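DUF115 domain-containing protein (Magnetospirillum magneticum AMB-1, PDB 5MU5) is a Maf-type glycosyltransferase involved in flagella formation, probably by transferring sugar to flagellin. Local coordinates at residues E17-L20 with E21-E25; T163-W166 with R167-L170; R174-P177 with L178-N181. All blocks are in the same frame, centred on the assembly; numbering follows the deposited sequence.

Contact 1: residues E17-L20 with E21-E25. With EDO (1,2-ethanediol), chain I.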
# COMPACT_ATOMS: atom_id res chain seq x y z
N GLU A 17 -32.65 -3.71 -16.53
CA GLU A 17 -32.56 -2.28 -16.84
C GLU A 17 -31.61 -1.56 -15.87
O GLU A 17 -30.77 -0.77 -16.29
CB GLU A 17 -33.95 -1.63 -16.80
CG GLU A 17 -34.86 -2.05 -17.94
CD GLU A 17 -36.33 -1.65 -17.74
OE1 GLU A 17 -36.73 -1.30 -16.61
OE2 GLU A 17 -37.09 -1.70 -18.73
N ALA A 18 -31.74 -1.86 -14.58
CA ALA A 18 -30.92 -1.23 -13.55
C ALA A 18 -29.44 -1.55 -13.74
O ALA A 18 -28.61 -0.66 -13.65
CB ALA A 18 -31.39 -1.66 -12.17
N PHE A 19 -29.11 -2.81 -13.99
CA PHE A 19 -27.72 -3.16 -14.33
C PHE A 19 -27.24 -2.39 -15.55
O PHE A 19 -26.16 -1.81 -15.52
CB PHE A 19 -27.54 -4.66 -14.54
CG PHE A 19 -27.39 -5.44 -13.26
CD1 PHE A 19 -26.15 -5.53 -12.64
CD2 PHE A 19 -28.46 -6.05 -12.68
CE1 PHE A 19 -26.00 -6.24 -11.46
CE2 PHE A 19 -28.32 -6.77 -11.50
CZ PHE A 19 -27.09 -6.87 -10.89
N LEU A 20 -28.04 -2.35 -16.62
CA LEU A 20 -27.60 -1.66 -17.83
C LEU A 20 -27.38 -0.17 -17.61
O LEU A 20 -26.55 0.44 -18.26
CB LEU A 20 -28.60 -1.86 -18.95
CG LEU A 20 -28.59 -3.27 -19.54
CD1 LEU A 20 -29.85 -3.54 -20.34
CD2 LEU A 20 -27.35 -3.46 -20.39
N GLU A 21 -28.13 0.39 -16.67
CA GLU A 21 -28.02 1.80 -16.33
C GLU A 21 -26.87 2.10 -15.35
O GLU A 21 -26.10 3.03 -15.54
CB GLU A 21 -29.35 2.26 -15.70
CG GLU A 21 -29.38 3.73 -15.30
CD GLU A 21 -30.66 4.12 -14.58
OE1 GLU A 21 -31.59 3.30 -14.48
OE2 GLU A 21 -30.73 5.28 -14.14
N LEU A 22 -26.76 1.30 -14.29
CA LEU A 22 -25.85 1.60 -13.19
C LEU A 22 -24.61 0.73 -13.08
O LEU A 22 -23.73 1.06 -12.29
CB LEU A 22 -26.64 1.55 -11.89
CG LEU A 22 -27.72 2.64 -11.82
CD1 LEU A 22 -28.91 2.21 -10.97
CD2 LEU A 22 -27.11 3.94 -11.32
N MET A 23 -24.55 -0.38 -13.82
CA MET A 23 -23.36 -1.25 -13.87
C MET A 23 -23.26 -1.83 -15.28
O MET A 23 -23.35 -3.05 -15.48
CB MET A 23 -23.45 -2.35 -12.81
CG MET A 23 -22.12 -2.97 -12.47
SD MET A 23 -22.26 -4.38 -11.36
CE MET A 23 -22.47 -3.57 -9.79
N PRO A 24 -23.04 -0.95 -16.28
CA PRO A 24 -23.34 -1.30 -17.68
C PRO A 24 -22.67 -2.56 -18.23
O PRO A 24 -23.34 -3.39 -18.86
CB PRO A 24 -22.95 -0.04 -18.49
CG PRO A 24 -22.80 1.04 -17.49
CD PRO A 24 -22.48 0.41 -16.15
N GLU A 25 -21.37 -2.70 -17.99
CA GLU A 25 -20.65 -3.88 -18.47
C GLU A 25 -21.25 -5.16 -17.91
O GLU A 25 -21.36 -6.16 -18.61
CB GLU A 25 -19.15 -3.81 -18.14
CG GLU A 25 -18.35 -2.85 -19.03
CD GLU A 25 -16.87 -2.77 -18.65
OE1 GLU A 25 -16.20 -1.80 -19.10
OE2 GLU A 25 -16.36 -3.66 -17.92
C1 EDO I . -19.47 -1.03 -14.74
O1 EDO I . -19.51 -1.05 -16.16
C2 EDO I . -18.52 -2.18 -14.43
O2 EDO I . -19.20 -3.41 -14.78
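Glu17 and Glu21 meet through their backbones in the last turns of helix 9-22, where that helix ends and Met23 alone separates it from helix 24-32, a helix-to-helix break. Glu17 O accepts the N-H of Glu21 at 2.9 Å, a regular helical bond. The side chain of Glu21 is extended, with CG anti to the backbone N (chi1 -179°), and forms salt bridges to Arg167 and Arg174 through its two carboxylate oxygens.

Ala18 O takes the N-H of Leu22 at 2.8 Å, fairly straight. It also receives a weak bond from the N-H of Glu21. Leu22 lays CB and, farther out, CG and CD1 beside this same oxygen. The Ala18 methyl group points the other way, onto helix 166-171.

Phe19 is buried, like Ala18 before it. Its O receives the N-H of Met23 at 2.7 Å, with the donor tilted slightly from the carbonyl plane. Met23 is the first residue to leave helical backbone angles. It is also the N-cap residue of helix 24-32. The Phe19 and Met23 side chains lie side by side and point the same way. Met23 CB sits 4.2 Å from Phe19 CD1. Met23 SD lies at the edge of the ring, 5.3 Å from the centroid of Phe19, which is a Met-aromatic contact. The same ring packs edge-to-face with Trp166.

Leu20 O faces the ring of Pro24, with Pro24 CB 3.6 Å from it. Proline has no N-H to continue the helical bonding here. Beyond it, a 1,2-ethanediol, probably from the crystallisation liquor, has its O1 3.1 Å from Glu25 N and accepts that N-H.

Contact 2: residues T163-W166 with R167-L170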
# COMPACT_ATOMS: atom_id res chain seq x y z
N THR A 163 -35.16 -13.02 -8.49
CA THR A 163 -35.41 -13.13 -7.04
C THR A 163 -34.99 -11.97 -6.16
O THR A 163 -35.51 -11.83 -5.07
CB THR A 163 -34.74 -14.40 -6.47
OG1 THR A 163 -33.39 -14.50 -6.93
CG2 THR A 163 -35.48 -15.64 -6.91
N VAL A 164 -34.04 -11.15 -6.60
CA VAL A 164 -33.56 -10.06 -5.79
C VAL A 164 -34.11 -8.74 -6.33
O VAL A 164 -34.29 -8.59 -7.52
CB VAL A 164 -32.04 -10.01 -5.86
CG1 VAL A 164 -31.49 -8.82 -5.09
CG2 VAL A 164 -31.46 -11.31 -5.33
N ASP A 165 -34.35 -7.79 -5.43
CA ASP A 165 -34.70 -6.45 -5.84
C ASP A 165 -33.38 -5.67 -5.99
O ASP A 165 -32.91 -5.04 -5.05
CB ASP A 165 -35.63 -5.78 -4.81
CG ASP A 165 -36.29 -4.53 -5.36
OD1 ASP A 165 -35.83 -3.99 -6.40
OD2 ASP A 165 -37.28 -4.07 -4.76
N TRP A 166 -32.80 -5.74 -7.17
CA TRP A 166 -31.49 -5.16 -7.42
C TRP A 166 -31.38 -3.64 -7.54
O TRP A 166 -30.30 -3.08 -7.32
CB TRP A 166 -30.93 -5.76 -8.70
CG TRP A 166 -30.31 -7.08 -8.52
CD1 TRP A 166 -30.78 -8.28 -8.97
CD2 TRP A 166 -29.07 -7.34 -7.88
NE1 TRP A 166 -29.90 -9.27 -8.65
CE2 TRP A 166 -28.84 -8.73 -7.97
CE3 TRP A 166 -28.13 -6.54 -7.23
CZ2 TRP A 166 -27.69 -9.34 -7.43
CZ3 TRP A 166 -26.99 -7.14 -6.69
CH2 TRP A 166 -26.78 -8.53 -6.79
N ARG A 167 -32.45 -2.98 -7.92
CA ARG A 167 -32.39 -1.55 -8.15
C ARG A 167 -31.94 -0.72 -6.95
O ARG A 167 -31.09 0.13 -7.10
CB ARG A 167 -33.70 -0.98 -8.75
CG ARG A 167 -33.64 0.54 -8.91
CD ARG A 167 -34.68 1.14 -9.83
NE ARG A 167 -34.35 0.98 -11.24
CZ ARG A 167 -33.55 1.79 -11.94
NH1 ARG A 167 -32.95 2.83 -11.37
NH2 ARG A 167 -33.32 1.54 -13.21
N PRO A 168 -32.52 -0.95 -5.76
CA PRO A 168 -32.06 -0.18 -4.61
C PRO A 168 -30.57 -0.41 -4.32
O PRO A 168 -29.89 0.51 -3.90
CB PRO A 168 -32.93 -0.70 -3.47
CG PRO A 168 -34.16 -1.23 -4.13
CD PRO A 168 -33.64 -1.85 -5.40
N LEU A 169 -30.06 -1.60 -4.59
CA LEU A 169 -28.63 -1.86 -4.43
C LEU A 169 -27.81 -1.11 -5.46
O LEU A 169 -26.88 -0.38 -5.12
CB LEU A 169 -28.34 -3.36 -4.54
CG LEU A 169 -28.89 -4.19 -3.39
CD1 LEU A 169 -28.71 -5.67 -3.65
CD2 LEU A 169 -28.16 -3.78 -2.13
N LEU A 170 -28.16 -1.30 -6.73
CA LEU A 170 -27.45 -0.63 -7.82
C LEU A 170 -27.51 0.88 -7.72
O LEU A 170 -26.56 1.56 -8.10
CB LEU A 170 -28.00 -1.10 -9.16
CG LEU A 170 -27.60 -2.53 -9.48
CD1 LEU A 170 -28.59 -3.17 -10.44
CD2 LEU A 170 -26.18 -2.56 -10.01
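Trp166 and Leu169 make the main bump and hollow of this turn. Leu169 CD1 rests against the six-membered part of the indole, 3.7 Å from Trp166 CE3 and nearly as close to CZ3. Leu169 CG stands anti to its carbonyl carbon (chi1 -68°), which brings that methyl back along the helix to the ring. Within its own segment, Val164 lays CG1 over one face of the indole, offset toward the rim. Val164 CG1 also reaches Leu169 CD1 at 4.4 Å, a looser touch.

Leu170 packs at the base of the indole side chain. Its CD1 lies 3.9 Å from Trp166 CB, and its CB and CG lie beside Trp166 O. That oxygen accepts the N-H of Leu170 at 2.8 Å, and the bond is almost straight at 177°. Outside the two segments, Trp166 NE1 is hydrogen-bonded to Ser160 OG.

On the exposed side, Asp165 and Pro168 cross at about a right angle. Asp165 OD1 comes within 3.2 Å of Pro168 CD, so the carboxylate rests against the proline ring. Pro168 belongs to the first turn of the helix, where a missing N-H costs little.

Leu169 also packs on Leu135 and Ile147. This turn belongs to helix 166-171, part of the beta-alpha-beta crossover that links the adjacent parallel strands 146-150 and 180-183.

Contact 3: residues R174-P177 with L178-N181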
# COMPACT_ATOMS: atom_id res chain seq x y z
N ARG A 174 -24.81 5.23 -8.00
CA ARG A 174 -25.02 6.46 -8.75
C ARG A 174 -23.98 7.53 -8.46
O ARG A 174 -23.34 8.01 -9.38
CB ARG A 174 -26.41 7.03 -8.50
CG ARG A 174 -26.71 8.20 -9.41
CD ARG A 174 -28.16 8.66 -9.29
NE ARG A 174 -29.09 7.63 -9.75
CZ ARG A 174 -29.32 7.32 -11.03
NH1 ARG A 174 -28.68 7.95 -12.02
NH2 ARG A 174 -30.19 6.37 -11.33
N GLU A 175 -23.82 7.93 -7.21
CA GLU A 175 -22.83 8.97 -6.85
C GLU A 175 -21.43 8.39 -6.71
O GLU A 175 -20.46 9.06 -7.00
CB GLU A 175 -23.19 9.66 -5.53
CG GLU A 175 -24.63 10.15 -5.48
CD GLU A 175 -24.99 11.02 -6.66
OE1 GLU A 175 -24.12 11.83 -7.08
OE2 GLU A 175 -26.13 10.91 -7.18
N ASN A 176 -21.34 7.14 -6.30
CA ASN A 176 -20.06 6.49 -6.07
C ASN A 176 -20.12 5.00 -6.42
O ASN A 176 -20.58 4.17 -5.62
CB ASN A 176 -19.67 6.67 -4.61
CG ASN A 176 -18.28 6.15 -4.31
OD1 ASN A 176 -17.64 5.51 -5.16
ND2 ASN A 176 -17.81 6.41 -3.10
N PRO A 177 -19.65 4.64 -7.62
CA PRO A 177 -19.76 3.26 -8.07
C PRO A 177 -19.01 2.26 -7.22
O PRO A 177 -19.34 1.08 -7.22
CB PRO A 177 -19.18 3.29 -9.49
CG PRO A 177 -18.42 4.56 -9.61
CD PRO A 177 -18.97 5.51 -8.60
N LEU A 178 -18.03 2.73 -6.46
CA LEU A 178 -17.24 1.89 -5.59
C LEU A 178 -17.99 1.39 -4.36
O LEU A 178 -17.45 0.61 -3.60
CB LEU A 178 -15.96 2.63 -5.16
CG LEU A 178 -15.11 3.05 -6.37
CD1 LEU A 178 -14.05 4.11 -6.05
CD2 LEU A 178 -14.52 1.81 -7.03
N ARG A 179 -19.22 1.83 -4.15
CA ARG A 179 -20.02 1.31 -3.02
C ARG A 179 -20.68 -0.07 -3.25
O ARG A 179 -21.13 -0.69 -2.28
CB ARG A 179 -21.09 2.31 -2.61
CG ARG A 179 -20.51 3.55 -1.96
CD ARG A 179 -21.61 4.53 -1.62
NE ARG A 179 -22.62 3.82 -0.87
CZ ARG A 179 -23.78 4.32 -0.50
NH1 ARG A 179 -24.11 5.56 -0.77
NH2 ARG A 179 -24.62 3.54 0.15
N LEU A 180 -20.76 -0.53 -4.50
CA LEU A 180 -21.28 -1.86 -4.79
C LEU A 180 -20.35 -2.51 -5.78
O LEU A 180 -20.11 -1.98 -6.85
CB LEU A 180 -22.66 -1.81 -5.40
CG LEU A 180 -23.26 -3.17 -5.78
CD1 LEU A 180 -23.67 -3.95 -4.55
CD2 LEU A 180 -24.49 -2.96 -6.66
N ASN A 181 -19.84 -3.67 -5.40
CA ASN A 181 -18.93 -4.44 -6.23
C ASN A 181 -19.47 -5.85 -6.36
O ASN A 181 -19.90 -6.43 -5.38
CB ASN A 181 -17.55 -4.50 -5.57
CG ASN A 181 -16.89 -3.15 -5.50
OD1 ASN A 181 -16.37 -2.67 -6.49
ND2 ASN A 181 -16.94 -2.52 -4.34
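Asn176 O accepts the N-H of Arg179 at 3.1 Å, and this bond closes a type I beta turn over Pro177 and Leu178. The donor stands above the carbonyl plane, although the N-H points well at the oxygen, at 167°. The side chain of Asn176 adds a second bond. Its OD1 accepts the N-H of Leu178 at 3.1 Å, again from above the plane of the group, which makes an Asx turn around Pro177. CG lies anti to the backbone N (chi1 -174°), and this puts OD1 within reach of the Leu178 N-H. Leu178 CB touches the same OD1 at 3.3 Å. The aliphatic part of Arg179 runs across the amide at about a right angle, with CG 4.1 Å from Asn176 ND2. With an alanine here the Leu178 N-H would lose its side-chain acceptor, and the turn, held then by its backbone bonds, would probably be less firmly fixed. A weak bond from Leu180 N to Pro177 O carries the turn on toward the strand. Arg179 NE reaches Ala145 O, and its side chain packs on helix 568-579. Leu178 meets helix 188-202, while strand 180-183 pairs with strand 146-150 at the edge of the parallel sheet.

How the contacts relate
The three contacts follow one another along the chain, and all lie in the N-terminal Maf domain. Contacts 1 and 2 each combine a buried side with an exposed one; contact 3 is a surface turn. Contact 1 lies at the end of helix 9-22 and contact 2 at helix 166-171; the two helices pack together, with Leu170 CD1 3.6 Å from Ala18 CB. Helix 166-171 then leads to strand 180-183, where contact 3 begins the strand. Leu180 touches both other contacts, its CD2 meeting Met23 CE and Leu170 CD2, and the carboxylate of Glu21 does the same with charge. Contacts 1 and 2 pair helical backbone bonds with apolar or aromatic packing. Contact 3 relies on backbone and amide bonds.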